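Local coordinates for LysR family transcriptional regulator (Vibrio vulnificus, PDB 5B7H), which probably switches transcription of its target genes in response to hydrogen peroxide, the chain here being its regulatory domain without the DNA-binding part, at residues A72-I77 / T126-S131; I106-L111 / T162-Q167; L196-S201 / K206-L211. The protein carries 1 engineered substitution. All coordinates share one frame; numbering follows the deposited sequence. Where two conformers were deposited one is given.

Interaction 1 of 3, residues A72-I77 / T126-S131; sequences ALPVEI and TEHAVS
His128 reaches out from helix 124-132 and sets its ring against the end of strand 68-73 and the loop that follows. Its NE2 donates a nearly straight hydrogen bond to Pro74 O, with NE2 to O at 2.9 Å and an N-H...O angle of 175°. The oxygen lies in the ring plane, but NE2 sits above the carbonyl plane. CG of His128 stands anti to the carbonyl carbon (chi1 -71°), which carries the ring toward the strand end and loop. The inner side is tightly filled. Ala72 CB is 3.6 Å from His128 CE1, and Leu73 O lies over one ring face. Ala72 O comes to the edge. Phe90 of strand 81-95 also packs on the histidine. In the two-lobed fold of LysR regulatory domains, the contact ties the end of strand 68-73 in one lobe to a helix of the other. The peptide bond before Pro74 is cis, where the strand gives way to the loop. Val75 forms a looser flank, its CG1 4.1 Å from His128 NE2. The exposed Pro74 and Glu127 mark the solvent side. Glu127 OE1 accepts from a water at 2.8 Å, and that water's approach to Pro74 O is too short to be certain.

Interaction 2 of 3, residues I106-L111 / T162-Q167; sequences IKYDDL and TTFIPQ
Tyr108 and Phe164 approach each other from the two segments, and the hydroxyl of Tyr108 comes to the edge of the Phe164 ring. Tyr108 OH lies near the plane of that ring, 3.4 Å from Phe164 CE2. Phe164 CZ in turn approaches the Tyr108 ring obliquely, with CZ of Phe164 4.1 Å from CZ of Tyr108. Both side chains have CG anti to the carbonyl carbon, at chi1 -64° for Tyr108 and -51° for Phe164, and this points each ring toward the other segment. The hydroxyl of Tyr108 has its polar partner elsewhere, since it is hydrogen-bonded to Cys133 O. Phe164 also packs on Cys133, so Cys133 meets both, through its carbonyl oxygen and through its side chain. That cysteine is probably the counterpart of the second redox cysteine of OxyR.

A second, weaker touch is aliphatic. Leu111 CD1 faces Thr162 CG2 at 4.3 Å. Leu111 also packs on Ile102 and Val116. Thr162 OG1 is hydrogen-bonded to Val93 O, and its methyl CG2 makes the apolar contact. The tyrosine sits on a short 3-10 turn, in which Leu111 N donates to Tyr108 O at 3.1 Å. Asp110 N makes a like bond to Lys107 O at 3.0 Å.

Strand 163-166 pairs with strand 81-95. The contact thus fastens the loop after strand 81-95 to strand 163-166, an outermost strand of the sheet within this chain, in one lobe of the periplasmic-binding-protein-like fold that LysR regulatory domains share.

Interaction 3 of 3, residues L196-S201 / K206-L211; sequences LVWRPS and KTFNQL. With SO4 (sulfate ion), chain D.
A strand-loop-helix unit closes the LysR regulatory domain, and here Trp198 of the strand packs on Phe208 of the C-terminal helix 205-217. Segment 206-211 of the helix runs nearly antiparallel to strand 196-198, their axes coming within 9.7 Å. The helix covers a face of the sheet of the periplasmic-binding-protein-like fold.

The side chains of Trp198 and Phe208 run antiparallel past one another. Phe208 CD2 presses on one face of the indole, 3.3 Å from Trp198 CG. The ring pair is oblique, with planes at 43° and the five-membered ring centroid 4.6 Å from that of Phe208. Further along the same indole face, Phe208 CB makes a CH-pi contact, 3.9 Å from the centroid of the six-membered ring of Trp198 and almost on its normal. CG of Trp198 lies between the backbone N and the carbonyl carbon (chi1 62°), which turns the indole face to the helix.

Beside the aromatic pair, Leu196 CD2 meets Leu211 CD2 at 4.0 Å, the two side chains crossing at about a right angle. Leu18 of strand 16-22 backs both Phe208 and Leu211. At the far end of the indole, Asn209 OD1 is 3.9 Å from Trp198 CH2, but its hydrogen bond goes to Arg83 NH1.

Beyond the strand, Arg199 NH1 is held by Leu61 O and Leu66 O. A sulfate, probably from the crystallisation liquor, is also bound by Ser203 N. Arg199 NH2 donates to its O2 at 3.0 Å, at 170°, with the sulfate at the edge of the guanidinium.

Overall arrangement
All three contacts reach the same mixed sheet. Interaction 1 lies near the middle of the chain, about 10 Å from its centre. Interactions 2 and 3 lie on opposite sides of that centre, their own centres about 35 Å apart, and do not touch. Interaction 1 touches both. Ala129 CB packs on Phe164 CB at 3.6 Å toward interaction 2, their centres about 17 Å apart. Ile77 CD1 lies 4.2 Å from Val197 CG2 toward interaction 3, whose centre is about 21 Å away. Helix 124-132 of interaction 1 starts at the engineered serine, which replaces the probable peroxide-sensing cysteine. The sulfate belongs to interaction 3.

Interaction 1 of 3, residues A72-I77 / T126-S131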
loop_
_atom_site.group_PDB
_atom_site.type_symbol
_atom_site.label_atom_id
_atom_site.label_comp_id
_atom_site.label_asym_id
_atom_site.label_seq_id
_atom_site.Cartn_x
_atom_site.Cartn_y
_atom_site.Cartn_z
ATOM N N ALA A 72 -0.711 -15.581 -1.780
ATOM C CA ALA A 72 0.097 -16.381 -0.855
ATOM C C ALA A 72 -0.668 -17.652 -0.474
ATOM O O ALA A 72 -1.867 -17.605 -0.168
ATOM C CB ALA A 72 0.457 -15.553 0.386
ATOM N N LEU A 73 0.023 -18.793 -0.551
ATOM C CA LEU A 73 -0.584 -20.084 -0.269
ATOM C C LEU A 73 0.096 -20.716 0.944
ATOM O O LEU A 73 1.254 -20.417 1.238
ATOM C CB LEU A 73 -0.447 -20.999 -1.498
ATOM C CG LEU A 73 -1.191 -20.513 -2.758
ATOM C CD1 LEU A 73 -0.937 -21.598 -3.852
ATOM C CD2 LEU A 73 -2.694 -20.282 -2.587
ATOM N N PRO A 74 -0.590 -21.601 1.679
ATOM C CA PRO A 74 -1.928 -22.099 1.415
ATOM C C PRO A 74 -3.009 -21.218 1.979
ATOM O O PRO A 74 -2.901 -20.618 3.096
ATOM C CB PRO A 74 -1.937 -23.445 2.152
ATOM C CG PRO A 74 -1.037 -23.209 3.353
ATOM C CD PRO A 74 0.042 -22.246 2.862
ATOM N N VAL A 75 -4.088 -21.142 1.210
ATOM C CA VAL A 75 -5.366 -20.579 1.656
ATOM C C VAL A 75 -6.437 -21.482 1.043
ATOM O O VAL A 75 -6.156 -22.295 0.173
ATOM C CB VAL A 75 -5.575 -19.108 1.267
ATOM C CG1 VAL A 75 -4.567 -18.205 1.991
ATOM C CG2 VAL A 75 -5.401 -18.886 -0.237
ATOM N N GLU A 76 -7.652 -21.432 1.580
ATOM C CA GLU A 76 -8.696 -22.317 1.059
ATOM C C GLU A 76 -9.088 -21.863 -0.348
ATOM O O GLU A 76 -9.568 -20.747 -0.542
ATOM C CB GLU A 76 -9.922 -22.311 1.971
ATOM C CG GLU A 76 -10.207 -23.604 2.703
ATOM C CD GLU A 76 -10.316 -24.844 1.804
ATOM O OE1 GLU A 76 -10.602 -24.749 0.591
ATOM O OE2 GLU A 76 -10.133 -25.946 2.340
ATOM N N ILE A 77 -8.865 -22.735 -1.324
ATOM C CA ILE A 77 -9.137 -22.510 -2.751
ATOM C C ILE A 77 -9.797 -23.733 -3.389
ATOM O O ILE A 77 -9.521 -24.070 -4.551
ATOM C CB ILE A 77 -7.875 -22.090 -3.541
ATOM C CG1 ILE A 77 -6.770 -23.106 -3.341
ATOM C CG2 ILE A 77 -7.416 -20.677 -3.151
ATOM C CD1 ILE A 77 -5.515 -22.770 -4.203
ATOM N N THR A 126 -0.613 -12.654 8.319
ATOM C CA THR A 126 -0.607 -13.054 9.730
ATOM C C THR A 126 -0.683 -14.568 9.911
ATOM O O THR A 126 0.133 -15.139 10.640
ATOM C CB THR A 126 -1.737 -12.327 10.424
ATOM O OG1 THR A 126 -1.399 -10.937 10.462
ATOM C CG2 THR A 126 -1.883 -12.808 11.869
ATOM N N GLU A 127 -1.620 -15.250 9.223
ATOM C CA GLU A 127 -1.697 -16.699 9.443
ATOM C C GLU A 127 -0.450 -17.388 8.931
ATOM O O GLU A 127 0.050 -18.325 9.555
ATOM C CB GLU A 127 -2.927 -17.319 8.776
ATOM C CG GLU A 127 -3.232 -16.755 7.415
ATOM C CD GLU A 127 -4.570 -17.218 6.849
ATOM O OE1 GLU A 127 -4.896 -18.415 6.993
ATOM O OE2 GLU A 127 -5.312 -16.366 6.303
ATOM N N HIS A 128 0.128 -16.875 7.847
ATOM C CA HIS A 128 1.311 -17.534 7.312
ATOM C C HIS A 128 2.535 -17.281 8.170
ATOM O O HIS A 128 3.319 -18.206 8.415
ATOM C CB HIS A 128 1.578 -17.043 5.889
ATOM C CG HIS A 128 0.571 -17.543 4.913
ATOM N ND1 HIS A 128 0.266 -16.879 3.752
ATOM C CD2 HIS A 128 -0.185 -18.666 4.918
ATOM C CE1 HIS A 128 -0.676 -17.540 3.101
ATOM N NE2 HIS A 128 -0.943 -18.650 3.775
ATOM N N ALA A 129 2.717 -16.059 8.647
ATOM C CA ALA A 129 3.935 -15.798 9.414
ATOM C C ALA A 129 3.870 -16.482 10.768
ATOM O O ALA A 129 4.861 -17.051 11.226
ATOM C CB ALA A 129 4.083 -14.285 9.618
ATOM N N VAL A 130 2.724 -16.419 11.429
ATOM C CA VAL A 130 2.599 -17.031 12.757
ATOM C C VAL A 130 2.846 -18.541 12.679
ATOM O O VAL A 130 3.516 -19.123 13.541
ATOM C CB VAL A 130 1.228 -16.669 13.359
ATOM C CG1 VAL A 130 0.879 -17.490 14.560
ATOM C CG2 VAL A 130 1.230 -15.179 13.738
ATOM N N SER A 131 2.323 -19.195 11.640
ATOM C CA SER A 131 2.526 -20.637 11.556
ATOM C C SER A 131 3.934 -20.991 11.091
ATOM O O SER A 131 4.548 -21.912 11.632
ATOM C CB SER A 131 1.493 -21.271 10.631
ATOM O OG SER A 131 1.494 -20.634 9.380
HETATM O O HOH W 1 -3.564 -20.304 5.422
#

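Interaction 2 of 3, residues I106-L111 / T162-Q167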
loop_
_atom_site.group_PDB
_atom_site.type_symbol
_atom_site.label_atom_id
_atom_site.label_comp_id
_atom_site.label_asym_id
_atom_site.label_seq_id
_atom_site.Cartn_x
_atom_site.Cartn_y
_atom_site.Cartn_z
ATOM N N ILE A 106 16.434 -13.935 18.208
ATOM C CA ILE A 106 15.138 -13.767 18.847
ATOM C C ILE A 106 14.689 -15.092 19.430
ATOM O O ILE A 106 14.721 -16.131 18.766
ATOM C CB ILE A 106 14.101 -13.270 17.834
ATOM C CG1 ILE A 106 14.541 -11.951 17.251
ATOM C CG2 ILE A 106 12.737 -13.089 18.531
ATOM C CD1 ILE A 106 14.561 -10.918 18.278
ATOM N N LYS A 107 14.246 -15.053 20.672
ATOM C CA LYS A 107 13.522 -16.148 21.301
ATOM C C LYS A 107 12.214 -15.535 21.785
ATOM O O LYS A 107 12.237 -14.554 22.540
ATOM C CB LYS A 107 14.326 -16.702 22.482
ATOM C CG LYS A 107 13.694 -17.859 23.187
ATOM C CD LYS A 107 14.534 -18.217 24.426
ATOM C CE LYS A 107 14.197 -19.593 24.964
ATOM N NZ LYS A 107 12.809 -19.664 25.478
ATOM N N TYR A 108 11.078 -16.083 21.334
ATOM C CA TYR A 108 9.803 -15.423 21.628
ATOM C C TYR A 108 9.571 -15.301 23.133
ATOM O O TYR A 108 9.024 -14.295 23.592
ATOM C CB TYR A 108 8.645 -16.190 21.015
ATOM C CG TYR A 108 8.656 -16.262 19.519
ATOM C CD1 TYR A 108 8.913 -15.140 18.744
ATOM C CD2 TYR A 108 8.380 -17.458 18.883
ATOM C CE1 TYR A 108 8.898 -15.219 17.351
ATOM C CE2 TYR A 108 8.352 -17.550 17.493
ATOM C CZ TYR A 108 8.610 -16.432 16.741
ATOM O OH TYR A 108 8.623 -16.513 15.350
ATOM N N ASP A 109 9.958 -16.322 23.907
ATOM C CA ASP A 109 9.713 -16.308 25.350
ATOM C C ASP A 109 10.428 -15.163 26.054
ATOM O O ASP A 109 10.018 -14.773 27.154
ATOM C CB ASP A 109 10.153 -17.634 25.997
ATOM C CG ASP A 109 9.594 -17.802 27.402
ATOM O OD1 ASP A 109 10.378 -18.058 28.335
ATOM O OD2 ASP A 109 8.358 -17.613 27.565
ATOM N N ASP A 110 11.491 -14.635 25.464
ATOM C CA ASP A 110 12.233 -13.540 26.077
ATOM C C ASP A 110 11.738 -12.161 25.664
ATOM O O ASP A 110 12.188 -11.164 26.254
ATOM C CB ASP A 110 13.726 -13.648 25.737
ATOM C CG ASP A 110 14.387 -14.868 26.370
ATOM O OD1 ASP A 110 15.416 -15.312 25.812
ATOM O OD2 ASP A 110 13.895 -15.368 27.417
ATOM N N LEU A 111 10.822 -12.081 24.691
ATOM C CA LEU A 111 10.264 -10.801 24.285
ATOM C C LEU A 111 9.277 -10.347 25.353
ATOM O O LEU A 111 8.725 -11.164 26.079
ATOM C CB LEU A 111 9.481 -10.962 22.988
ATOM C CG LEU A 111 10.281 -11.360 21.761
ATOM C CD1 LEU A 111 9.292 -11.477 20.586
ATOM C CD2 LEU A 111 11.352 -10.310 21.455
ATOM N N THR A 162 7.992 -5.536 17.434
ATOM C CA THR A 162 8.590 -6.234 16.295
ATOM C C THR A 162 7.474 -6.821 15.443
ATOM O O THR A 162 6.310 -6.868 15.857
ATOM C CB THR A 162 9.547 -7.333 16.793
ATOM O OG1 THR A 162 10.225 -7.925 15.677
ATOM C CG2 THR A 162 8.817 -8.471 17.579
ATOM N N THR A 163 7.815 -7.265 14.239
ATOM C CA THR A 163 6.829 -7.971 13.431
ATOM C C THR A 163 7.569 -8.781 12.377
ATOM O O THR A 163 8.794 -8.719 12.272
ATOM C CB THR A 163 5.867 -6.971 12.756
ATOM O OG1 THR A 163 4.702 -7.705 12.292
ATOM C CG2 THR A 163 6.550 -6.222 11.572
ATOM N N PHE A 164 6.800 -9.554 11.618
ATOM C CA PHE A 164 7.267 -10.373 10.495
ATOM C C PHE A 164 6.997 -9.647 9.194
ATOM O O PHE A 164 5.897 -9.134 8.979
ATOM C CB PHE A 164 6.542 -11.723 10.454
ATOM C CG PHE A 164 6.557 -12.474 11.779
ATOM C CD1 PHE A 164 5.465 -12.439 12.633
ATOM C CD2 PHE A 164 7.653 -13.236 12.154
ATOM C CE1 PHE A 164 5.473 -13.160 13.808
ATOM C CE2 PHE A 164 7.681 -13.945 13.354
ATOM C CZ PHE A 164 6.587 -13.888 14.188
ATOM N N ILE A 165 7.996 -9.659 8.302
ATOM C CA ILE A 165 7.957 -8.970 7.004
ATOM C C ILE A 165 8.390 -9.924 5.894
ATOM O O ILE A 165 9.402 -10.619 6.050
ATOM C CB ILE A 165 8.908 -7.750 6.989
ATOM C CG1 ILE A 165 8.480 -6.745 8.064
ATOM C CG2 ILE A 165 8.835 -7.035 5.645
ATOM C CD1 ILE A 165 7.017 -6.308 7.883
ATOM N N PRO A 166 7.714 -9.952 4.752
ATOM C CA PRO A 166 8.188 -10.793 3.652
ATOM C C PRO A 166 9.395 -10.176 2.952
ATOM O O PRO A 166 9.529 -8.949 2.815
ATOM C CB PRO A 166 6.968 -10.836 2.711
ATOM C CG PRO A 166 6.246 -9.553 2.946
ATOM C CD PRO A 166 6.492 -9.191 4.423
ATOM N N GLN A 167 10.260 -11.076 2.495
ATOM C CA GLN A 167 11.485 -10.692 1.826
ATOM C C GLN A 167 11.220 -9.803 0.638
ATOM O O GLN A 167 11.968 -8.840 0.413
ATOM C CB GLN A 167 12.291 -11.916 1.406
ATOM C CG GLN A 167 13.707 -11.519 0.928
ATOM C CD GLN A 167 14.547 -10.907 2.039
ATOM O OE1 GLN A 167 14.571 -11.431 3.158
ATOM N NE2 GLN A 167 15.252 -9.826 1.733
#

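Interaction 3 of 3, residues L196-S201 / K206-L211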
loop_
_atom_site.group_PDB
_atom_site.type_symbol
_atom_site.label_atom_id
_atom_site.label_comp_id
_atom_site.label_asym_id
_atom_site.label_seq_id
_atom_site.Cartn_x
_atom_site.Cartn_y
_atom_site.Cartn_z
ATOM N N LEU A 196 -0.145 -18.949 -8.400
ATOM C CA LEU A 196 -1.169 -18.452 -9.310
ATOM C C LEU A 196 -2.400 -19.342 -9.151
ATOM O O LEU A 196 -2.283 -20.561 -8.978
ATOM C CB LEU A 196 -0.744 -18.467 -10.783
ATOM C CG LEU A 196 0.004 -17.178 -11.202
ATOM C CD1 LEU A 196 1.375 -17.022 -10.437
ATOM C CD2 LEU A 196 0.179 -17.169 -12.759
ATOM N N VAL A 197 -3.574 -18.744 -9.253
ATOM C CA VAL A 197 -4.846 -19.452 -9.046
ATOM C C VAL A 197 -5.823 -19.025 -10.130
ATOM O O VAL A 197 -5.984 -17.825 -10.383
ATOM C CB VAL A 197 -5.444 -19.113 -7.669
ATOM C CG1 VAL A 197 -6.761 -19.898 -7.412
ATOM C CG2 VAL A 197 -4.430 -19.497 -6.561
ATOM N N TRP A 198 -6.554 -19.986 -10.714
ATOM C CA TRP A 198 -7.472 -19.674 -11.816
ATOM C C TRP A 198 -8.598 -20.701 -11.855
ATOM O O TRP A 198 -8.583 -21.685 -11.122
ATOM C CB TRP A 198 -6.790 -19.603 -13.181
ATOM C CG TRP A 198 -6.132 -20.873 -13.656
ATOM C CD1 TRP A 198 -6.694 -21.836 -14.463
ATOM C CD2 TRP A 198 -4.764 -21.267 -13.433
ATOM N NE1 TRP A 198 -5.738 -22.827 -14.767
ATOM C CE2 TRP A 198 -4.559 -22.487 -14.128
ATOM C CE3 TRP A 198 -3.708 -20.721 -12.693
ATOM C CZ2 TRP A 198 -3.316 -23.172 -14.108
ATOM C CZ3 TRP A 198 -2.458 -21.409 -12.687
ATOM C CH2 TRP A 198 -2.290 -22.618 -13.408
ATOM N N ARG A 199 -9.568 -20.487 -12.749
ATOM C CA ARG A 199 -10.727 -21.402 -12.825
ATOM C C ARG A 199 -10.399 -22.586 -13.709
ATOM O O ARG A 199 -9.863 -22.407 -14.810
ATOM C CB ARG A 199 -11.915 -20.704 -13.437
ATOM C CG ARG A 199 -12.430 -19.541 -12.569
ATOM C CD ARG A 199 -13.721 -18.950 -13.147
ATOM N NE ARG A 199 -13.545 -18.398 -14.481
ATOM C CZ ARG A 199 -12.973 -17.206 -14.707
ATOM N NH1 ARG A 199 -12.548 -16.441 -13.687
ATOM N NH2 ARG A 199 -12.808 -16.802 -15.964
ATOM N N PRO A 200 -10.733 -23.809 -13.287
ATOM C CA PRO A 200 -10.483 -24.978 -14.162
ATOM C C PRO A 200 -11.165 -24.885 -15.506
ATOM O O PRO A 200 -10.679 -25.491 -16.476
ATOM C CB PRO A 200 -11.110 -26.145 -13.380
ATOM C CG PRO A 200 -11.210 -25.699 -11.957
ATOM C CD PRO A 200 -11.284 -24.158 -11.955
ATOM N N SER A 201 -12.292 -24.185 -15.584
ATOM C CA SER A 201 -12.997 -24.043 -16.863
ATOM C C SER A 201 -12.412 -22.991 -17.785
ATOM O O SER A 201 -12.914 -22.821 -18.903
ATOM C CB SER A 201 -14.511 -23.757 -16.675
ATOM O OG SER A 201 -14.734 -22.554 -15.934
ATOM N N LYS A 206 -3.039 -21.964 -21.108
ATOM C CA LYS A 206 -1.727 -21.778 -21.729
ATOM C C LYS A 206 -1.116 -20.431 -21.335
ATOM O O LYS A 206 0.096 -20.344 -21.062
ATOM C CB LYS A 206 -1.866 -21.935 -23.255
ATOM C CG LYS A 206 -0.594 -21.740 -24.049
ATOM C CD LYS A 206 -0.601 -22.567 -25.352
ATOM C CE LYS A 206 -0.012 -21.765 -26.540
ATOM N NZ LYS A 206 1.278 -21.048 -26.257
ATOM N N THR A 207 -1.933 -19.367 -21.330
ATOM C CA THR A 207 -1.473 -18.066 -20.863
ATOM C C THR A 207 -1.045 -18.131 -19.398
ATOM O O THR A 207 -0.002 -17.593 -19.030
ATOM C CB THR A 207 -2.602 -17.039 -21.030
ATOM O OG1 THR A 207 -3.045 -17.072 -22.389
ATOM C CG2 THR A 207 -2.147 -15.666 -20.696
ATOM N N PHE A 208 -1.845 -18.791 -18.548
ATOM C CA PHE A 208 -1.544 -18.807 -17.116
ATOM C C PHE A 208 -0.258 -19.552 -16.837
ATOM O O PHE A 208 0.528 -19.115 -15.983
ATOM C CB PHE A 208 -2.687 -19.424 -16.316
ATOM C CG PHE A 208 -4.011 -18.704 -16.482
ATOM C CD1 PHE A 208 -4.077 -17.319 -16.716
ATOM C CD2 PHE A 208 -5.197 -19.438 -16.468
ATOM C CE1 PHE A 208 -5.338 -16.707 -16.908
ATOM C CE2 PHE A 208 -6.444 -18.828 -16.638
ATOM C CZ PHE A 208 -6.507 -17.451 -16.867
ATOM N N ASN A 209 -0.009 -20.642 -17.569
ATOM C CA ASN A 209 1.224 -21.385 -17.336
ATOM C C ASN A 209 2.443 -20.586 -17.804
ATOM O O ASN A 209 3.477 -20.600 -17.129
ATOM C CB ASN A 209 1.134 -22.788 -17.951
ATOM C CG ASN A 209 0.285 -23.759 -17.096
ATOM O OD1 ASN A 209 0.424 -23.839 -15.873
ATOM N ND2 ASN A 209 -0.593 -24.500 -17.760
ATOM N N GLN A 210 2.347 -19.850 -18.926
ATOM C CA GLN A 210 3.468 -18.963 -19.311
ATOM C C GLN A 210 3.692 -17.865 -18.283
ATOM O O GLN A 210 4.833 -17.512 -17.976
ATOM C CB GLN A 210 3.244 -18.286 -20.663
ATOM C CG GLN A 210 3.326 -19.243 -21.852
ATOM C CD GLN A 210 2.900 -18.606 -23.155
ATOM O OE1 GLN A 210 1.721 -18.673 -23.540
ATOM N NE2 GLN A 210 3.855 -17.981 -23.850
ATOM N N LEU A 211 2.608 -17.288 -17.760
ATOM C CA LEU A 211 2.737 -16.286 -16.738
ATOM C C LEU A 211 3.388 -16.878 -15.498
ATOM O O LEU A 211 4.190 -16.213 -14.853
ATOM C CB LEU A 211 1.336 -15.745 -16.412
ATOM C CG LEU A 211 1.359 -14.505 -15.557
ATOM C CD1 LEU A 211 2.128 -13.389 -16.270
ATOM C CD2 LEU A 211 -0.119 -14.085 -15.277
HETATM S S SO4 D . -12.933 -17.754 -19.655
HETATM O O1 SO4 D . -12.215 -18.761 -20.440
HETATM O O2 SO4 D . -13.503 -18.370 -18.442
HETATM O O3 SO4 D . -13.954 -17.112 -20.475
HETATM O O4 SO4 D . -11.976 -16.702 -19.328
#